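Local atomic coordinates of glycerol kinase, putative (Plasmodium falciparum, PDB entry 2W40), a protein that probably catalyses the ATP-dependent phosphorylation of glycerol to sn-glycerol 3-phosphate, as a member of the FGGY kinase family. Residues I336-V349 with Y369-A383. Residues are numbered along the deposited sequence; the frame is centred on the assembly and turned at random.
Sequences IMEKCENTTGVIFV and YGMTFNTERSHIVRA. With EDO (1,2-ethanediol), chain J.
Arg382 NH1 donates to the carbonyl oxygen Cys340 O at 2.8 Å, joining helix 377-403 to the residue just after helix 333-339. The donor lies in the carbonyl plane, but the N-H...O angle of 142° and the oxygen's 28° tilt from the guanidinium plane show that the bond is bent. An extended chain from CG to NE, with chi1 at -179°, carries the guanidinium across to this helix end. Met337 CE rests over one face, 3.6 Å from Arg382 CZ, while Glu341 O lies over the centre of the opposite face. Arg382 NE also forms a salt bridge with Glu386 OE2.

One turn earlier, His379 ND1 makes a weak in-plane bond to Asn342 O at 3.5 Å. Cys340 SG approaches the same ring obliquely, and Thr344 CG2 packs against His379 CE1 at 3.6 Å, the two side chains crossing at about a right angle. After the type I' turn 343-346, Ile347 and Tyr369 form a hydrogen-bonded pair of a two-stranded antiparallel sheet. Tyr369 N reaches Ile347 O at 2.8 Å, whereas the return bond is longer. A water donates to both Thr344 O and Gly370 O, the latter at 2.8 Å, linking turn to strand.

Between sheet and helix, Ala383 CB sits 3.7 Å from Phe348 CB and also touches Val346 CG1; Ile380 O lies at the edge of the Phe348 ring, 3.7 Å from Phe348 CD1. Another water accepts from Phe348 N and donates to Ala383 O. Met371 pairs antiparallel with a strand of the second subunit; separately, Asn374 ND2 bonds Cys39 O of that subunit. Met337 lies about 6 Å, between side chains, from Ser334, which binds ADP in another structure of this protein. The chemistry thus changes along helix 377-403, from a charged grip on a carbonyl past a helix end to apolar packing bridged by water.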
ATOM      1  N   ILE C 336       5.548 -14.895   8.785  1.00 22.26           N
ATOM      2  CA  ILE C 336       4.647 -14.302   7.719  1.00 22.81           C
ATOM      3  C   ILE C 336       4.779 -15.079   6.423  1.00 22.89           C
ATOM      4  O   ILE C 336       3.789 -15.433   5.817  1.00 24.00           O
ATOM      5  CB  ILE C 336       4.871 -12.789   7.422  1.00 21.90           C
ATOM      6  CG1 ILE C 336       4.302 -11.909   8.500  1.00 24.21           C
ATOM      7  CG2 ILE C 336       4.198 -12.324   6.060  1.00 17.94           C
ATOM      8  CD1 ILE C 336       4.628 -10.377   8.314  1.00 23.97           C
ATOM      9  N   MET C 337       5.975 -15.385   5.973  1.00 24.70           N
ATOM     10  CA  MET C 337       6.061 -16.211   4.764  1.00 25.22           C
ATOM     11  C   MET C 337       5.661 -17.703   4.890  1.00 26.95           C
ATOM     12  O   MET C 337       5.186 -18.304   3.913  1.00 26.46           O
ATOM     13  CB  MET C 337       7.406 -15.984   4.095  1.00 26.02           C
ATOM     14  CG  MET C 337       7.357 -14.659   3.283  1.00 26.20           C
ATOM     15  SD  MET C 337       8.818 -14.548   2.314  1.00 24.04           S
ATOM     16  CE  MET C 337       8.569 -15.571   0.871  1.00 21.47           C
ATOM     17  N   GLU C 338       5.725 -18.284   6.087  1.00 28.25           N
ATOM     18  CA  GLU C 338       5.183 -19.655   6.278  1.00 29.81           C
ATOM     19  C   GLU C 338       3.649 -19.663   6.188  1.00 30.35           C
ATOM     20  O   GLU C 338       3.024 -20.499   5.439  1.00 30.81           O
ATOM     21  CB  GLU C 338       5.580 -20.150   7.664  1.00 32.28           C
ATOM     22  CG  GLU C 338       7.086 -20.300   7.940  1.00 36.48           C
ATOM     23  CD  GLU C 338       7.707 -21.595   7.340  1.00 42.76           C
ATOM     24  OE1 GLU C 338       6.924 -22.328   6.655  1.00 47.42           O
ATOM     25  OE2 GLU C 338       8.962 -21.872   7.525  1.00 40.41           O
ATOM     26  N   LYS C 339       3.056 -18.723   6.941  1.00 29.35           N
ATOM     27  CA  LYS C 339       1.632 -18.682   7.094  1.00 29.21           C
ATOM     28  C   LYS C 339       0.953 -18.193   5.856  1.00 25.96           C
ATOM     29  O   LYS C 339      -0.161 -18.639   5.530  1.00 24.63           O
ATOM     30  CB  LYS C 339       1.243 -17.786   8.254  1.00 30.24           C
ATOM     31  CG  LYS C 339       1.728 -18.278   9.572  1.00 33.51           C
ATOM     32  CD  LYS C 339       1.029 -17.441  10.709  1.00 34.61           C
ATOM     33  CE  LYS C 339       1.664 -17.620  12.094  1.00 37.00           C
ATOM     34  NZ  LYS C 339       0.576 -17.981  13.103  1.00 42.02           N
ATOM     35  N   CYS C 340       1.631 -17.267   5.194  1.00 22.81           N
ATOM     36  CA  CYS C 340       1.121 -16.639   4.034  0.50 21.68           C
ATOM     37  C   CYS C 340       1.834 -17.242   2.835  1.00 20.92           C
ATOM     38  O   CYS C 340       2.942 -16.808   2.477  1.00 19.39           O
ATOM     39  CB  CYS C 340       1.361 -15.132   4.128  0.50 21.95           C
ATOM     40  SG  CYS C 340       0.403 -14.319   2.926  0.50 20.58           S
ATOM     41  N   GLU C 341       1.203 -18.218   2.212  0.50 20.32           N
ATOM     42  CA  GLU C 341       1.864 -19.032   1.196  0.50 20.14           C
ATOM     43  C   GLU C 341       1.941 -18.379  -0.164  0.50 18.99           C
ATOM     44  O   GLU C 341       2.701 -18.803  -1.025  0.50 17.87           O
ATOM     45  CB  GLU C 341       1.117 -20.356   1.097  0.50 21.08           C
ATOM     46  CG  GLU C 341       1.230 -21.088   2.443  0.50 21.95           C
ATOM     47  CD  GLU C 341       0.476 -22.372   2.520  0.50 23.32           C
ATOM     48  OE1 GLU C 341      -0.034 -22.848   1.473  0.50 27.65           O
ATOM     49  OE2 GLU C 341       0.348 -22.866   3.658  0.50 26.76           O
ATOM     50  N   ASN C 342       1.106 -17.369  -0.356  1.00 17.83           N
ATOM     51  CA  ASN C 342       1.158 -16.557  -1.581  1.00 17.68           C
ATOM     52  C   ASN C 342       0.606 -15.144  -1.197  1.00 15.52           C
ATOM     53  O   ASN C 342       0.175 -14.883  -0.033  1.00 15.56           O
ATOM     54  CB  ASN C 342       0.418 -17.246  -2.755  1.00 17.16           C
ATOM     55  CG  ASN C 342      -1.085 -17.361  -2.490  1.00 20.59           C
ATOM     56  OD1 ASN C 342      -1.749 -16.369  -2.175  1.00 21.64           O
ATOM     57  ND2 ASN C 342      -1.606 -18.579  -2.483  1.00 24.05           N
ATOM     58  N   THR C 343       0.721 -14.206  -2.128  1.00 14.26           N
ATOM     59  CA  THR C 343       0.308 -12.849  -1.848  1.00 13.17           C
ATOM     60  C   THR C 343      -1.081 -12.519  -2.352  1.00 16.36           C
ATOM     61  O   THR C 343      -1.468 -11.324  -2.290  1.00 15.20           O
ATOM     62  CB  THR C 343       1.281 -11.874  -2.567  1.00 11.47           C
ATOM     63  OG1 THR C 343       1.154 -12.054  -3.993  1.00 12.68           O
ATOM     64  CG2 THR C 343       2.750 -12.036  -2.058  1.00 12.15           C
ATOM     65  N   THR C 344      -1.775 -13.586  -2.842  1.00 16.63           N
ATOM     66  CA  THR C 344      -3.037 -13.517  -3.612  1.00 19.67           C
ATOM     67  C   THR C 344      -2.988 -12.521  -4.788  1.00 18.91           C
ATOM     68  O   THR C 344      -3.985 -11.801  -5.111  1.00 23.70           O
ATOM     69  CB  THR C 344      -4.175 -13.224  -2.721  1.00 19.66           C
ATOM     70  OG1 THR C 344      -4.136 -11.868  -2.404  1.00 23.94           O
ATOM     71  CG2 THR C 344      -4.100 -13.976  -1.425  1.00 25.03           C
ATOM     72  N   GLY C 345      -1.854 -12.592  -5.468  1.00 18.48           N
ATOM     73  CA  GLY C 345      -1.555 -11.904  -6.680  1.00 16.83           C
ATOM     74  C   GLY C 345      -1.144 -10.460  -6.435  1.00 15.82           C
ATOM     75  O   GLY C 345      -0.918  -9.788  -7.396  1.00 18.46           O
ATOM     76  N   VAL C 346      -1.074 -10.042  -5.183  1.00 11.60           N
ATOM     77  CA  VAL C 346      -0.514  -8.704  -4.897  1.00 10.41           C
ATOM     78  C   VAL C 346       0.960  -8.657  -5.319  1.00 10.28           C
ATOM     79  O   VAL C 346       1.732  -9.625  -5.064  1.00  9.94           O
ATOM     80  CB  VAL C 346      -0.658  -8.305  -3.403  1.00 10.42           C
ATOM     81  CG1 VAL C 346       0.095  -6.963  -3.041  1.00  9.83           C
ATOM     82  CG2 VAL C 346      -2.214  -8.205  -3.076  1.00 13.76           C
ATOM     83  N   ILE C 347       1.372  -7.542  -5.932  1.00  8.44           N
ATOM     84  CA  ILE C 347       2.737  -7.301  -6.270  1.00  9.34           C
ATOM     85  C   ILE C 347       3.091  -5.981  -5.695  1.00  8.44           C
ATOM     86  O   ILE C 347       2.331  -4.997  -5.803  1.00  9.00           O
ATOM     87  CB  ILE C 347       3.008  -7.331  -7.811  1.00  9.55           C
ATOM     88  CG1 ILE C 347       2.599  -8.673  -8.376  1.00 12.13           C
ATOM     89  CG2 ILE C 347       4.428  -6.881  -8.156  1.00 10.41           C
ATOM     90  CD1 ILE C 347       2.468  -8.754  -9.759  1.00 16.15           C
ATOM     91  N   PHE C 348       4.279  -5.927  -5.177  1.00  8.25           N
ATOM     92  CA  PHE C 348       4.842  -4.689  -4.545  1.00  8.52           C
ATOM     93  C   PHE C 348       6.145  -4.388  -5.262  1.00 10.52           C
ATOM     94  O   PHE C 348       7.108  -5.134  -5.093  1.00 10.44           O
ATOM     95  CB  PHE C 348       5.077  -4.919  -3.040  1.00 10.13           C
ATOM     96  CG  PHE C 348       5.222  -3.666  -2.184  1.00  7.02           C
ATOM     97  CD1 PHE C 348       4.783  -3.690  -0.895  1.00 10.44           C
ATOM     98  CD2 PHE C 348       5.847  -2.533  -2.607  1.00 12.69           C
ATOM     99  CE1 PHE C 348       4.955  -2.625  -0.084  1.00 11.81           C
ATOM    100  CE2 PHE C 348       5.936  -1.424  -1.822  1.00 13.31           C
ATOM    101  CZ  PHE C 348       5.515  -1.484  -0.523  1.00 11.18           C
ATOM    102  N   VAL C 349       6.168  -3.304  -6.037  1.00  9.42           N
ATOM    103  CA  VAL C 349       7.379  -2.926  -6.721  1.00 10.91           C
ATOM    104  C   VAL C 349       8.113  -2.002  -5.755  1.00 11.86           C
ATOM    105  O   VAL C 349       7.690  -0.884  -5.608  1.00 13.20           O
ATOM    106  CB  VAL C 349       7.128  -2.262  -8.104  1.00 11.37           C
ATOM    107  CG1 VAL C 349       8.432  -1.801  -8.744  1.00 11.70           C
ATOM    108  CG2 VAL C 349       6.303  -3.154  -9.011  1.00 11.80           C
ATOM    109  N   TYR C 369       0.075  -3.315  -6.191  1.00  9.33           N
ATOM    110  CA  TYR C 369      -0.983  -3.697  -7.092  1.00 10.18           C
ATOM    111  C   TYR C 369      -1.717  -4.927  -6.614  1.00  9.99           C
ATOM    112  O   TYR C 369      -1.168  -5.751  -5.892  1.00 11.05           O
ATOM    113  CB  TYR C 369      -0.392  -4.060  -8.465  1.00 12.14           C
ATOM    114  CG  TYR C 369       0.404  -2.969  -9.070  1.00 12.11           C
ATOM    115  CD1 TYR C 369      -0.234  -1.988  -9.816  1.00 14.45           C
ATOM    116  CD2 TYR C 369       1.797  -2.868  -8.908  1.00 12.73           C
ATOM    117  CE1 TYR C 369       0.482  -0.925 -10.398  1.00 15.36           C
ATOM    118  CE2 TYR C 369       2.511  -1.810  -9.575  1.00  8.99           C
ATOM    119  CZ  TYR C 369       1.832  -0.841 -10.221  1.00 12.33           C
ATOM    120  OH  TYR C 369       2.521   0.183 -10.817  1.00 14.92           O
ATOM    121  N   GLY C 370      -2.972  -5.065  -7.050  1.00  8.47           N
ATOM    122  CA  GLY C 370      -3.660  -6.333  -6.926  1.00  9.31           C
ATOM    123  C   GLY C 370      -4.452  -6.582  -5.698  1.00  8.48           C
ATOM    124  O   GLY C 370      -4.947  -7.717  -5.499  1.00 10.24           O
ATOM    125  N   MET C 371      -4.626  -5.549  -4.861  1.00  7.90           N
ATOM    126  CA  MET C 371      -5.314  -5.731  -3.562  1.00  9.44           C
ATOM    127  C   MET C 371      -6.842  -5.857  -3.688  1.00 10.16           C
ATOM    128  O   MET C 371      -7.509  -5.221  -4.519  1.00 10.46           O
ATOM    129  CB  MET C 371      -4.936  -4.605  -2.595  1.00  9.24           C
ATOM    130  CG  MET C 371      -3.439  -4.351  -2.419  1.00 11.15           C
ATOM    131  SD  MET C 371      -3.063  -3.234  -1.105  1.00 13.14           S
ATOM    132  CE  MET C 371      -3.577  -1.654  -1.824  1.00 17.08           C
ATOM    133  N   THR C 372      -7.355  -6.723  -2.821  1.00  8.94           N
ATOM    134  CA  THR C 372      -8.742  -6.908  -2.585  1.00  8.52           C
ATOM    135  C   THR C 372      -9.088  -6.721  -1.103  1.00  7.77           C
ATOM    136  O   THR C 372      -8.184  -6.556  -0.254  1.00  9.04           O
ATOM    137  CB  THR C 372      -9.213  -8.321  -3.097  1.00  8.15           C
ATOM    138  OG1 THR C 372      -8.557  -9.375  -2.380  1.00  9.76           O
ATOM    139  CG2 THR C 372      -9.020  -8.436  -4.682  1.00  9.85           C
ATOM    140  N   PHE C 373     -10.401  -6.833  -0.766  1.00  8.50           N
ATOM    141  CA  PHE C 373     -10.778  -6.754   0.645  1.00  8.99           C
ATOM    142  C   PHE C 373     -10.174  -7.910   1.501  1.00  9.73           C
ATOM    143  O   PHE C 373      -9.971  -7.774   2.727  1.00 12.06           O
ATOM    144  CB  PHE C 373     -12.249  -6.651   0.849  1.00  8.73           C
ATOM    145  CG  PHE C 373     -12.838  -5.332   0.504  1.00  8.80           C
ATOM    146  CD1 PHE C 373     -12.420  -4.182   1.103  1.00 12.25           C
ATOM    147  CD2 PHE C 373     -13.845  -5.273  -0.456  1.00 10.71           C
ATOM    148  CE1 PHE C 373     -12.999  -2.915   0.743  1.00 10.65           C
ATOM    149  CE2 PHE C 373     -14.404  -4.031  -0.788  1.00 11.73           C
ATOM    150  CZ  PHE C 373     -14.024  -2.894  -0.178  1.00 13.04           C
ATOM    151  N   ASN C 374      -9.893  -9.031   0.836  1.00  9.28           N
ATOM    152  CA  ASN C 374      -9.225 -10.179   1.480  1.00 10.44           C
ATOM    153  C   ASN C 374      -7.746  -9.921   1.856  1.00  9.81           C
ATOM    154  O   ASN C 374      -7.187 -10.579   2.748  1.00 11.74           O
ATOM    155  CB  ASN C 374      -9.379 -11.383   0.573  1.00 10.12           C
ATOM    156  CG  ASN C 374      -8.610 -12.617   1.078  1.00 10.20           C
ATOM    157  OD1 ASN C 374      -7.548 -12.905   0.529  1.00 14.85           O
ATOM    158  ND2 ASN C 374      -9.084 -13.262   2.192  1.00 10.46           N
ATOM    159  N   THR C 375      -7.107  -8.953   1.140  1.00  9.81           N
ATOM    160  CA  THR C 375      -5.672  -8.642   1.351  1.00 10.34           C
ATOM    161  C   THR C 375      -5.477  -8.103   2.758  1.00  9.28           C
ATOM    162  O   THR C 375      -6.205  -7.254   3.220  1.00 11.77           O
ATOM    163  CB  THR C 375      -5.176  -7.619   0.317  1.00  8.73           C
ATOM    164  OG1 THR C 375      -5.501  -8.120  -0.996  1.00 10.64           O
ATOM    165  CG2 THR C 375      -3.644  -7.263   0.515  1.00 11.69           C
ATOM    166  N   GLU C 376      -4.419  -8.614   3.410  1.00  9.82           N
ATOM    167  CA  GLU C 376      -4.033  -8.267   4.747  1.00 13.31           C
ATOM    168  C   GLU C 376      -2.615  -7.757   4.740  1.00 12.78           C
ATOM    169  O   GLU C 376      -1.868  -7.897   3.764  1.00 12.48           O
ATOM    170  CB  GLU C 376      -3.991  -9.507   5.666  1.00 14.25           C
ATOM    171  CG  GLU C 376      -5.246 -10.276   5.685  1.00 17.98           C
ATOM    172  CD  GLU C 376      -5.462 -10.980   6.969  1.00 22.39           C
ATOM    173  OE1 GLU C 376      -4.545 -10.993   7.861  1.00 31.32           O
ATOM    174  OE2 GLU C 376      -6.566 -11.512   7.079  1.00 32.01           O
ATOM    175  N   ARG C 377      -2.229  -7.169   5.869  1.00 14.33           N
ATOM    176  CA  ARG C 377      -0.828  -6.710   6.067  1.00 15.60           C
ATOM    177  C   ARG C 377       0.184  -7.755   5.642  1.00 15.77           C
ATOM    178  O   ARG C 377       1.184  -7.471   4.951  1.00 15.94           O
ATOM    179  CB  ARG C 377      -0.554  -6.445   7.589  1.00 18.44           C
ATOM    180  CG  ARG C 377      -1.238  -5.407   8.158  1.00 18.74           C
ATOM    181  CD  ARG C 377      -0.712  -5.073   9.512  1.00 15.42           C
ATOM    182  NE  ARG C 377      -0.880  -6.076  10.574  1.00 17.79           N
ATOM    183  CZ  ARG C 377      -0.125  -6.068  11.665  1.00 20.69           C
ATOM    184  NH1 ARG C 377       0.804  -5.106  11.848  1.00 21.72           N
ATOM    185  NH2 ARG C 377      -0.307  -6.981  12.646  1.00 25.50           N
ATOM    186  N   SER C 378      -0.069  -8.971   6.069  1.00 15.76           N
ATOM    187  CA  SER C 378       0.797 -10.117   5.780  1.00 16.19           C
ATOM    188  C   SER C 378       1.085 -10.263   4.285  1.00 14.85           C
ATOM    189  O   SER C 378       2.214 -10.503   3.889  1.00 13.70           O
ATOM    190  CB  SER C 378       0.186 -11.419   6.332  1.00 19.57           C
ATOM    191  OG  SER C 378      -0.939 -11.864   5.496  1.00 23.06           O
ATOM    192  N   HIS C 379       0.070 -10.144   3.438  1.00 13.47           N
ATOM    193  CA  HIS C 379       0.265 -10.298   2.018  1.00 11.34           C
ATOM    194  C   HIS C 379       1.105  -9.170   1.435  1.00  9.33           C
ATOM    195  O   HIS C 379       1.912  -9.374   0.520  1.00  8.49           O
ATOM    196  CB  HIS C 379      -1.079 -10.324   1.261  1.00 11.55           C
ATOM    197  CG  HIS C 379      -2.069 -11.313   1.761  1.00 14.08           C
ATOM    198  ND1 HIS C 379      -1.994 -12.675   1.505  1.00 23.42           N
ATOM    199  CD2 HIS C 379      -3.240 -11.121   2.386  1.00 11.54           C
ATOM    200  CE1 HIS C 379      -3.076 -13.274   1.990  1.00 19.95           C
ATOM    201  NE2 HIS C 379      -3.842 -12.348   2.534  1.00 20.83           N
ATOM    202  N   ILE C 380       0.927  -7.968   1.968  1.00 10.07           N
ATOM    203  CA  ILE C 380       1.718  -6.785   1.525  1.00 11.45           C
ATOM    204  C   ILE C 380       3.183  -6.955   1.890  1.00  9.60           C
ATOM    205  O   ILE C 380       4.061  -6.676   1.106  1.00 11.37           O
ATOM    206  CB  ILE C 380       1.103  -5.475   2.080  1.00 11.83           C
ATOM    207  CG1 ILE C 380      -0.367  -5.341   1.544  1.00 13.37           C
ATOM    208  CG2 ILE C 380       2.040  -4.274   1.876  1.00 10.60           C
ATOM    209  CD1 ILE C 380      -1.227  -4.183   2.229  1.00 14.19           C
ATOM    210  N   VAL C 381       3.412  -7.378   3.135  1.00  9.22           N
ATOM    211  CA  VAL C 381       4.772  -7.720   3.605  1.00  8.47           C
ATOM    212  C   VAL C 381       5.446  -8.769   2.720  1.00  8.58           C
ATOM    213  O   VAL C 381       6.576  -8.547   2.221  1.00  9.08           O
ATOM    214  CB  VAL C 381       4.723  -8.136   5.127  1.00  9.99           C
ATOM    215  CG1 VAL C 381       6.121  -8.690   5.575  1.00 11.64           C
ATOM    216  CG2 VAL C 381       4.280  -6.957   5.925  1.00 10.13           C
ATOM    217  N   ARG C 382       4.754  -9.875   2.477  1.00  9.92           N
ATOM    218  CA  ARG C 382       5.272 -10.942   1.600  1.00  8.07           C
ATOM    219  C   ARG C 382       5.584 -10.420   0.222  1.00  7.75           C
ATOM    220  O   ARG C 382       6.587 -10.783  -0.346  1.00  7.35           O
ATOM    221  CB  ARG C 382       4.292 -12.144   1.560  1.00  9.34           C
ATOM    222  CG  ARG C 382       4.803 -13.235   0.694  1.00 10.33           C
ATOM    223  CD  ARG C 382       3.936 -14.464   0.613  1.00 11.78           C
ATOM    224  NE  ARG C 382       4.578 -15.247  -0.406  1.00 16.21           N
ATOM    225  CZ  ARG C 382       5.286 -16.351  -0.252  1.00 13.41           C
ATOM    226  NH1 ARG C 382       5.291 -17.030   0.903  1.00 14.56           N
ATOM    227  NH2 ARG C 382       5.930 -16.810  -1.298  1.00 15.19           N
ATOM    228  N   ALA C 383       4.737  -9.522  -0.289  1.00  6.34           N
ATOM    229  CA  ALA C 383       4.883  -9.072  -1.685  1.00  6.48           C
ATOM    230  C   ALA C 383       6.207  -8.229  -1.738  1.00  6.69           C
ATOM    231  O   ALA C 383       6.957  -8.235  -2.698  1.00  8.53           O
ATOM    232  CB  ALA C 383       3.609  -8.186  -2.143  1.00  8.16           C
TER
HETATM  233  C1  EDO J1507     -12.856 -10.145  -0.546  1.00 27.96           C
HETATM  234  O1  EDO J1507     -11.800  -9.890  -1.289  1.00 19.24           O
HETATM  235  C2  EDO J1507     -13.923  -9.247  -1.122  1.00 25.90           C
HETATM  236  O2  EDO J1507     -14.580  -8.929   0.054  1.00 40.36           O
HETATM  237  O   HOH W   1      -6.046  -9.757  -3.955  1.00 15.27           O
HETATM  238  O   HOH W   2      -5.878 -10.808  -0.857  1.00 28.79           O
HETATM  239  O   HOH W   3      -4.724  -9.744  -7.578  1.00 33.99           O
HETATM  240  O   HOH W   4       6.013  -8.154  -5.332  1.00 10.08           O